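Local coordinates for protein dihydropyrimidinase (Dictyostelium discoideum, PDB 2FTW) that catalyses the reversible, zinc-dependent hydrolytic ring opening of dihydropyrimidines, the second step of reductive pyrimidine degradation, at residues A[111-116]-A[128-133]; A[196-201]-A[222-227]; A[246-251]-A[255-260]. All coordinates share one frame; numbering follows the deposited sequence. Where two conformers were deposited one is given.

Contact 1: residues A[111-116]-A[128-133]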
loop_
_atom_site.group_PDB
_atom_site.type_symbol
_atom_site.label_atom_id
_atom_site.label_comp_id
_atom_site.label_asym_id
_atom_site.label_seq_id
_atom_site.Cartn_x
_atom_site.Cartn_y
_atom_site.Cartn_z
ATOM N N GLU A 111 18.398 6.490 41.894
ATOM C CA GLU A 111 19.537 7.369 42.116
ATOM C C GLU A 111 19.771 8.280 40.911
ATOM O O GLU A 111 20.132 9.444 41.067
ATOM C CB GLU A 111 20.796 6.536 42.411
ATOM C CG GLU A 111 20.712 5.736 43.726
ATOM C CD GLU A 111 21.856 4.729 43.919
ATOM O OE1 GLU A 111 22.846 4.750 43.141
ATOM O OE2 GLU A 111 21.760 3.901 44.855
ATOM N N ALA A 112 19.560 7.736 39.715
ATOM C CA ALA A 112 19.680 8.496 38.470
ATOM C C ALA A 112 18.538 9.505 38.367
ATOM O O ALA A 112 18.771 10.680 38.070
ATOM C CB ALA A 112 19.693 7.560 37.267
ATOM N N TYR A 113 17.315 9.049 38.662
ATOM C CA TYR A 113 16.164 9.941 38.769
ATOM C C TYR A 113 16.407 11.083 39.763
ATOM O O TYR A 113 16.057 12.228 39.476
ATOM C CB TYR A 113 14.919 9.160 39.199
ATOM C CG TYR A 113 13.688 10.014 39.416
ATOM C CD1 TYR A 113 13.451 10.639 40.641
ATOM C CD2 TYR A 113 12.754 10.197 38.395
ATOM C CE1 TYR A 113 12.318 11.425 40.845
ATOM C CE2 TYR A 113 11.612 10.973 38.593
ATOM C CZ TYR A 113 11.403 11.587 39.817
ATOM O OH TYR A 113 10.276 12.357 40.021
ATOM N N ASP A 114 16.977 10.765 40.931
ATOM C CA ASP A 114 17.231 11.773 41.962
ATOM C C ASP A 114 18.199 12.824 41.440
ATOM O O ASP A 114 18.039 14.008 41.708
ATOM C CB ASP A 114 17.815 11.146 43.240
ATOM C CG ASP A 114 16.757 10.493 44.117
ATOM O OD1 ASP A 114 15.554 10.601 43.807
ATOM O OD2 ASP A 114 17.133 9.870 45.131
ATOM N N GLN A 115 19.203 12.384 40.689
ATOM C CA GLN A 115 20.189 13.304 40.161
ATOM C C GLN A 115 19.499 14.266 39.196
ATOM O O GLN A 115 19.667 15.482 39.307
ATOM C CB GLN A 115 21.338 12.556 39.476
ATOM C CG GLN A 115 22.456 13.455 38.957
ATOM C CD GLN A 115 23.151 14.240 40.060
ATOM O OE1 GLN A 115 24.224 13.837 40.565
ATOM N NE2 GLN A 115 22.542 15.364 40.454
ATOM N N TRP A 116 18.701 13.712 38.285
ATOM C CA TRP A 116 18.047 14.506 37.248
ATOM C C TRP A 116 17.125 15.571 37.827
ATOM O O TRP A 116 17.236 16.742 37.467
ATOM C CB TRP A 116 17.309 13.613 36.238
ATOM C CG TRP A 116 17.958 13.620 34.875
ATOM C CD1 TRP A 116 17.590 14.377 33.813
ATOM C CD2 TRP A 116 19.100 12.869 34.459
ATOM N NE1 TRP A 116 18.421 14.145 32.745
ATOM C CE2 TRP A 116 19.359 13.217 33.114
ATOM C CE3 TRP A 116 19.930 11.924 35.086
ATOM C CZ2 TRP A 116 20.405 12.653 32.383
ATOM C CZ3 TRP A 116 20.963 11.365 34.363
ATOM C CH2 TRP A 116 21.202 11.739 33.027
ATOM N N TYR A 128 8.092 21.054 34.081
ATOM C CA TYR A 128 8.713 19.923 33.417
ATOM C C TYR A 128 8.288 18.574 34.012
ATOM O O TYR A 128 7.625 18.490 35.039
ATOM C CB TYR A 128 10.240 20.061 33.457
ATOM C CG TYR A 128 10.848 19.670 34.791
ATOM C CD1 TYR A 128 10.703 20.488 35.914
ATOM C CD2 TYR A 128 11.547 18.474 34.932
ATOM C CE1 TYR A 128 11.244 20.119 37.144
ATOM C CE2 TYR A 128 12.084 18.095 36.150
ATOM C CZ TYR A 128 11.932 18.920 37.251
ATOM O OH TYR A 128 12.484 18.537 38.446
ATOM N N SER A 129 8.678 17.513 33.335
ATOM C CA SER A 129 8.585 16.176 33.916
ATOM C C SER A 129 9.675 15.297 33.291
ATOM O O SER A 129 10.488 15.791 32.499
ATOM C CB SER A 129 7.165 15.619 33.716
ATOM O OG SER A 129 6.918 14.521 34.572
ATOM N N LEU A 130 9.699 14.011 33.648
ATOM C CA LEU A 130 10.823 13.128 33.310
ATOM C C LEU A 130 10.412 11.708 32.866
ATOM O O LEU A 130 9.607 11.044 33.564
ATOM C CB LEU A 130 11.719 12.989 34.540
ATOM C CG LEU A 130 12.422 14.227 35.094
ATOM C CD1 LEU A 130 12.862 13.974 36.533
ATOM C CD2 LEU A 130 13.616 14.615 34.206
ATOM N N HIS A 131 10.973 11.252 31.733
ATOM C CA HIS A 131 10.952 9.822 31.355
ATOM C C HIS A 131 12.198 9.138 31.910
ATOM O O HIS A 131 13.219 9.778 32.146
ATOM C CB HIS A 131 11.003 9.556 29.839
ATOM C CG HIS A 131 10.228 10.507 28.986
ATOM N ND1 HIS A 131 8.871 10.398 28.796
ATOM C CD2 HIS A 131 10.640 11.523 28.187
ATOM C CE1 HIS A 131 8.470 11.340 27.957
ATOM N NE2 HIS A 131 9.526 12.034 27.570
ATOM N N VAL A 132 12.140 7.823 32.045
ATOM C CA VAL A 132 13.288 7.075 32.547
ATOM C C VAL A 132 13.717 6.042 31.505
ATOM O O VAL A 132 12.924 5.202 31.075
ATOM C CB VAL A 132 12.985 6.448 33.922
ATOM C CG1 VAL A 132 14.208 5.741 34.484
ATOM C CG2 VAL A 132 12.539 7.530 34.885
ATOM N N ALA A 133 14.971 6.132 31.073
ATOM C CA ALA A 133 15.511 5.158 30.128
ATOM C C ALA A 133 15.944 3.895 30.862
ATOM O O ALA A 133 16.494 3.958 31.969
ATOM C CB ALA A 133 16.688 5.750 29.331
#
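L130 reaches from its strand into the angle between two aromatic side chains of the helix, Y113 and W116, one turn apart. The contact across the segments is entirely apolar. The two methyls of L130 divide the work: CD1 lies 3.8 Å from CE2 of Y113, while CD2 lies 4.0 Å from CD1 of W116. Both rings are met at a slant. V132, two residues along the same face of the strand, adds a looser touch, its CG2 standing 4.4 Å from CD2 of Y113 at the ring edge and near the ring plane. Y113 starts beside the strand, yet with CG anti to the backbone N (chi1 177°) its ring swings in toward L130 and V132.

Polar interactions come from outside the two segments and fix the pieces. W116 NE1, next to the CD1 that meets L130, is hydrogen-bonded to D99 OD2, which probably fixes the rotation of the indole; W119 packs edge-to-face with the same indole. On the strand, H131 turns its CB away from the helix, and its two ring nitrogens are hydrogen-bonded to S156 OG and T65 O.

The axes of the short segments approach to 10.1 Å and run nearly antiparallel, at 152°, as befits a helix laid back over the sheet in a beta-alpha-beta crossover of the (beta/alpha)8 barrel. Strand 94-101 leads into helix 109-121, which returns through strand 127-132; the two strands pair in parallel, with S129 and H131 bonded through their backbones to 94-101. V101 also touches A112 and W116, so the helix covers both strands, while R152, V154 and F461 from loops flank Y113.

Contact 2: residues A[196-201]-A[222-227]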
loop_
_atom_site.group_PDB
_atom_site.type_symbol
_atom_site.label_atom_id
_atom_site.label_comp_id
_atom_site.label_asym_id
_atom_site.label_seq_id
_atom_site.Cartn_x
_atom_site.Cartn_y
_atom_site.Cartn_z
ATOM N N ASP A 196 22.856 -4.176 15.863
ATOM C CA ASP A 196 23.880 -5.038 15.262
ATOM C C ASP A 196 24.322 -4.573 13.884
ATOM O O ASP A 196 25.502 -4.637 13.546
ATOM C CB ASP A 196 23.389 -6.488 15.152
ATOM C CG ASP A 196 23.422 -7.227 16.487
ATOM O OD1 ASP A 196 23.961 -6.666 17.466
ATOM O OD2 ASP A 196 22.938 -8.391 16.542
ATOM N N MET A 197 23.370 -4.122 13.082
ATOM C CA MET A 197 23.675 -3.625 11.750
ATOM C C MET A 197 24.305 -2.218 11.762
ATOM O O MET A 197 25.102 -1.893 10.894
ATOM C CB MET A 197 22.403 -3.644 10.904
ATOM C CG MET A 197 21.900 -5.059 10.614
ATOM S SD MET A 197 23.072 -5.966 9.561
ATOM C CE MET A 197 22.832 -5.119 8.021
ATOM N N VAL A 198 23.936 -1.391 12.733
ATOM C CA VAL A 198 24.538 -0.051 12.903
ATOM C C VAL A 198 26.016 -0.203 13.250
ATOM O O VAL A 198 26.859 0.581 12.807
ATOM C CB VAL A 198 23.818 0.739 14.038
ATOM C CG1 VAL A 198 24.660 1.940 14.547
ATOM C CG2 VAL A 198 22.445 1.206 13.571
ATOM N N PHE A 199 26.307 -1.223 14.060
ATOM C CA PHE A 199 27.675 -1.559 14.481
ATOM C C PHE A 199 28.523 -2.106 13.322
ATOM O O PHE A 199 29.692 -1.727 13.149
ATOM C CB PHE A 199 27.590 -2.565 15.623
ATOM C CG PHE A 199 28.906 -3.093 16.089
ATOM C CD1 PHE A 199 29.458 -4.239 15.504
ATOM C CD2 PHE A 199 29.571 -2.494 17.152
ATOM C CE1 PHE A 199 30.663 -4.749 15.951
ATOM C CE2 PHE A 199 30.788 -3.001 17.609
ATOM C CZ PHE A 199 31.337 -4.134 17.004
ATOM N N GLU A 200 27.948 -3.003 12.525
ATOM C CA GLU A 200 28.663 -3.505 11.342
ATOM C C GLU A 200 28.868 -2.434 10.269
ATOM O O GLU A 200 29.869 -2.467 9.551
ATOM C CB GLU A 200 27.942 -4.707 10.736
ATOM C CG GLU A 200 27.861 -5.916 11.652
ATOM C CD GLU A 200 29.202 -6.503 12.015
ATOM O OE1 GLU A 200 30.180 -6.326 11.247
ATOM O OE2 GLU A 200 29.275 -7.166 13.078
ATOM N N GLY A 201 27.906 -1.518 10.144
ATOM C CA GLY A 201 27.987 -0.425 9.190
ATOM C C GLY A 201 29.001 0.645 9.584
ATOM O O GLY A 201 29.628 1.268 8.725
ATOM N N GLU A 222 18.142 4.298 6.338
ATOM C CA GLU A 222 16.823 4.333 6.980
ATOM C C GLU A 222 16.153 2.967 7.131
ATOM O O GLU A 222 15.303 2.807 7.999
ATOM C CB GLU A 222 15.883 5.327 6.273
ATOM C CG GLU A 222 15.516 5.005 4.822
ATOM C CD GLU A 222 14.437 5.937 4.263
ATOM O OE1 GLU A 222 14.788 7.068 3.837
ATOM O OE2 GLU A 222 13.243 5.526 4.240
ATOM N N ALA A 223 16.537 1.986 6.309
ATOM C CA ALA A 223 15.961 0.622 6.414
ATOM C C ALA A 223 16.265 -0.081 7.759
ATOM O O ALA A 223 15.531 -1.005 8.182
ATOM C CB ALA A 223 16.430 -0.238 5.243
ATOM N N LEU A 224 17.330 0.354 8.436
ATOM C CA LEU A 224 17.655 -0.196 9.753
ATOM C C LEU A 224 16.745 0.401 10.840
ATOM O O LEU A 224 16.507 -0.218 11.887
ATOM C CB LEU A 224 19.120 0.065 10.096
ATOM C CG LEU A 224 20.225 -0.386 9.133
ATOM C CD1 LEU A 224 21.548 -0.243 9.872
ATOM C CD2 LEU A 224 20.025 -1.844 8.619
ATOM N N GLU A 225 16.240 1.606 10.575
ATOM C CA GLU A 225 15.312 2.275 11.482
ATOM C C GLU A 225 13.928 1.677 11.293
ATOM O O GLU A 225 13.217 1.462 12.264
ATOM C CB GLU A 225 15.307 3.789 11.231
ATOM C CG GLU A 225 14.226 4.565 11.972
ATOM C CD GLU A 225 14.197 6.081 11.631
ATOM O OE1 GLU A 225 14.963 6.547 10.742
ATOM O OE2 GLU A 225 13.410 6.809 12.279
ATOM N N ALA A 226 13.567 1.414 10.034
ATOM C CA ALA A 226 12.258 0.854 9.676
ATOM C C ALA A 226 12.106 -0.581 10.125
ATOM O O ALA A 226 11.031 -1.008 10.536
ATOM C CB ALA A 226 12.035 0.954 8.181
ATOM N N GLU A 227 13.180 -1.340 10.032
ATOM C CA GLU A 227 13.166 -2.728 10.489
ATOM C C GLU A 227 12.954 -2.803 12.010
ATOM O O GLU A 227 12.072 -3.540 12.492
ATOM C CB GLU A 227 14.457 -3.437 10.085
ATOM C CG GLU A 227 14.452 -4.921 10.392
ATOM C CD GLU A 227 14.671 -5.221 11.874
ATOM O OE1 GLU A 227 15.709 -4.781 12.414
ATOM O OE2 GLU A 227 13.811 -5.904 12.487
#
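Between two successive strands of the (beta/alpha)8 barrel, 188-190 and 243-245, the chain makes several helices, and L224 joins two of them by packing against M197 and V198. Both methyls of L224 embrace one atom: CD1 is 3.7 Å and CD2 3.8 Å from CB of M197. CD1 goes further, lying against the backbone where M197 passes into V198, 3.9 Å from V198 N and 4.1 Å from V198 CG2. L224 thus presses its branched end onto CB and the backbone of a helical turn. Beyond CB, M197 touches L224 only loosely: bent at chi2 (-66°) and again at chi3 (-71°), it brings CE back to 4.4 Å from L224 CD2. No hydrogen bond crosses between the segments.

The segments lie in the first turns of helices 195-207 and 223-239, and N194 ties these two beginnings together: its OD1 accepts from M197 N, its backbone is bonded to that of L224, and its ND2 donates to E227 OE1. The side chain of V198 is about 7 Å from that of the zinc ligand H191 and about 11 Å from a bound zinc ion. Tetramer assembly covers the contact as well. In the second subunit, S238 packs on M197 and V234 on L224, and E227 comes close to its own counterpart there, a pair of like charges beside which R231 of this chain forms a salt bridge with E227 OE1.

Contact 3: residues A[246-251]-A[255-260]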
loop_
_atom_site.group_PDB
_atom_site.type_symbol
_atom_site.label_atom_id
_atom_site.label_comp_id
_atom_site.label_asym_id
_atom_site.label_seq_id
_atom_site.Cartn_x
_atom_site.Cartn_y
_atom_site.Cartn_z
ATOM N N VAL A 246 10.100 7.078 19.337
ATOM C CA VAL A 246 10.734 8.390 19.492
ATOM C C VAL A 246 11.558 8.718 18.253
ATOM O O VAL A 246 12.009 7.809 17.540
ATOM C CB VAL A 246 11.649 8.459 20.759
ATOM C CG1 VAL A 246 10.928 7.948 22.001
ATOM C CG2 VAL A 246 12.943 7.698 20.551
ATOM N N HIS A 247 11.796 10.013 18.038
ATOM C CA HIS A 247 12.469 10.522 16.834
ATOM C C HIS A 247 12.339 9.642 15.576
ATOM O O HIS A 247 13.316 9.076 15.078
ATOM C CB HIS A 247 13.937 10.882 17.103
ATOM C CG HIS A 247 14.708 9.843 17.857
ATOM N ND1 HIS A 247 14.832 8.542 17.423
ATOM C CD2 HIS A 247 15.428 9.932 19.000
ATOM C CE1 HIS A 247 15.570 7.863 18.284
ATOM N NE2 HIS A 247 15.950 8.685 19.247
ATOM N N VAL A 248 11.116 9.564 15.063
ATOM C CA VAL A 248 10.859 8.931 13.773
ATOM C C VAL A 248 11.412 9.870 12.700
ATOM O O VAL A 248 10.847 10.932 12.453
ATOM C CB VAL A 248 9.354 8.675 13.580
ATOM C CG1 VAL A 248 9.057 8.092 12.205
ATOM C CG2 VAL A 248 8.843 7.741 14.668
ATOM N N GLN A 249 12.536 9.482 12.090
ATOM C CA GLN A 249 13.298 10.368 11.193
ATOM C C GLN A 249 13.104 10.050 9.706
ATOM O O GLN A 249 13.518 10.836 8.845
ATOM C CB GLN A 249 14.798 10.272 11.513
ATOM C CG GLN A 249 15.232 10.891 12.830
ATOM C CD GLN A 249 15.615 12.341 12.694
ATOM O OE1 GLN A 249 14.750 13.217 12.699
ATOM N NE2 GLN A 249 16.922 12.603 12.538
ATOM N N SER A 250 12.482 8.910 9.400
ATOM C CA SER A 250 12.453 8.416 8.028
ATOM C C SER A 250 11.060 8.044 7.475
ATOM O O SER A 250 10.139 7.699 8.213
ATOM C CB SER A 250 13.398 7.214 7.917
ATOM O OG SER A 250 12.735 5.982 8.182
ATOM N N ILE A 251 10.948 8.111 6.154
ATOM C CA ILE A 251 9.745 7.697 5.420
ATOM C C ILE A 251 9.407 6.244 5.733
ATOM O O ILE A 251 8.272 5.916 6.082
ATOM C CB ILE A 251 9.940 7.850 3.870
ATOM C CG1 ILE A 251 9.910 9.326 3.467
ATOM C CG2 ILE A 251 8.869 7.073 3.088
ATOM C CD1 ILE A 251 10.311 9.606 2.032
ATOM N N ASP A 255 6.045 4.879 7.420
ATOM C CA ASP A 255 5.198 3.928 6.690
ATOM C C ASP A 255 4.883 2.694 7.509
ATOM O O ASP A 255 3.754 2.212 7.480
ATOM C CB ASP A 255 5.879 3.438 5.396
ATOM C CG ASP A 255 6.008 4.525 4.311
ATOM O OD1 ASP A 255 5.346 5.596 4.403
ATOM O OD2 ASP A 255 6.801 4.284 3.359
ATOM N N VAL A 256 5.888 2.137 8.179
ATOM C CA VAL A 256 5.670 0.984 9.070
ATOM C C VAL A 256 4.631 1.286 10.152
ATOM O O VAL A 256 3.741 0.478 10.409
ATOM C CB VAL A 256 6.998 0.499 9.727
ATOM C CG1 VAL A 256 6.728 -0.325 10.954
ATOM C CG2 VAL A 256 7.833 -0.292 8.732
ATOM N N ILE A 257 4.765 2.441 10.798
ATOM C CA ILE A 257 3.830 2.877 11.839
ATOM C C ILE A 257 2.410 3.013 11.270
ATOM O O ILE A 257 1.431 2.593 11.890
ATOM C CB ILE A 257 4.290 4.229 12.479
ATOM C CG1 ILE A 257 5.590 4.031 13.259
ATOM C CG2 ILE A 257 3.216 4.798 13.416
ATOM C CD1 ILE A 257 6.211 5.318 13.849
ATOM N N CYS A 258 2.297 3.594 10.079
ATOM C CA CYS A 258 0.995 3.762 9.438
ATOM C C CYS A 258 0.378 2.394 9.160
ATOM O O CYS A 258 -0.792 2.161 9.461
ATOM C CB CYS A 258 1.164 4.548 8.146
ATOM S SG CYS A 258 -0.279 4.650 7.100
ATOM N N LYS A 259 1.185 1.497 8.591
ATOM C CA LYS A 259 0.764 0.141 8.285
ATOM C C LYS A 259 0.130 -0.559 9.489
ATOM O O LYS A 259 -1.013 -1.002 9.418
ATOM C CB LYS A 259 1.958 -0.663 7.768
ATOM C CG LYS A 259 1.706 -2.171 7.597
ATOM C CD LYS A 259 3.010 -2.925 7.377
ATOM C CE LYS A 259 3.861 -3.021 8.652
ATOM N NZ LYS A 259 5.125 -3.818 8.448
ATOM N N HIS A 260 0.887 -0.681 10.575
ATOM C CA HIS A 260 0.383 -1.275 11.818
ATOM C C HIS A 260 -0.813 -0.527 12.451
ATOM O O HIS A 260 -1.745 -1.158 12.965
ATOM C CB HIS A 260 1.503 -1.342 12.865
ATOM C CG HIS A 260 2.568 -2.347 12.567
ATOM N ND1 HIS A 260 2.396 -3.696 12.780
ATOM C CD2 HIS A 260 3.840 -2.194 12.122
ATOM C CE1 HIS A 260 3.507 -4.334 12.450
ATOM N NE2 HIS A 260 4.400 -3.443 12.050
#
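I251 O accepts the backbone N-H of D255 at 2.8 Å, a nearly straight bond (163° at the hydrogen) that closes the first turn of helix 251-262. The donor lies almost in line with the C=O bond. The D255 carboxylate folds back beside the same carbonyl, because CG stands next to its own backbone N (chi1 -69°); OD1 comes to 3.4 Å from I251 O, but both are acceptors and no bond forms. In one of its two conformers the I251 side chain runs alongside the carboxylate, CG2 of I251 being 3.5 Å from D255 OD2. Just before the helix, S250 occupies the N-cap position, its OG bonded to A253 N, so that the turn is held from its side chain as well as from its backbone.

The second part of the contact is apolar. V248 and I257 reach toward each other and meet tip to tip, CG2 of V248 lying 3.7 Å from CD1 of I257. The isoleucine is extended at chi2 (175°), which carries CD1 out from the helix to the loop. Of two neighbouring loop residues, V248 packs on the helix, while H247 is a ligand of the second zinc together with H191 and the carboxylated K158. CG2 of V246 lies 3.4 Å above the plane of the H247 imidazole, over its centre, and H247 N donates to E270 OE1.

The loop that emerges from strand 243-245 with its zinc ligand is thus packed against the helix that follows it, the usual order of a (beta/alpha)8 barrel. Helix 223-239 lies alongside, with T229 against I257 and N230 against V256; N230 OD1 also bonds to K259 NZ and H260 NE2. Helix 306-316 touches elsewhere on the same helix, V309 meeting I251 and Y313 meeting C258, while K262 of a third subunit packs on C258.

From the N terminus the contacts follow in series, none enclosing or crossing another. Contact 1 closes an 11-residue connection between a helix and the strand after it; contact 2 spans 20 residues, mostly helical; contact 3 bridges only three residues, from a strand-end loop into its helix. Contacts 2 and 3 touch: E225 OE2 lies 2.8 Å from Q249 N, probably a hydrogen bond, and E222 packs on S250, joining the start of helix 223-239 to the loop carrying H247. Contact 1 stands apart, its nearest atoms about 7 Å from contact 3 and about 17 Å from contact 2. Contact 2 ties two helices between strands 188-190 and 243-245.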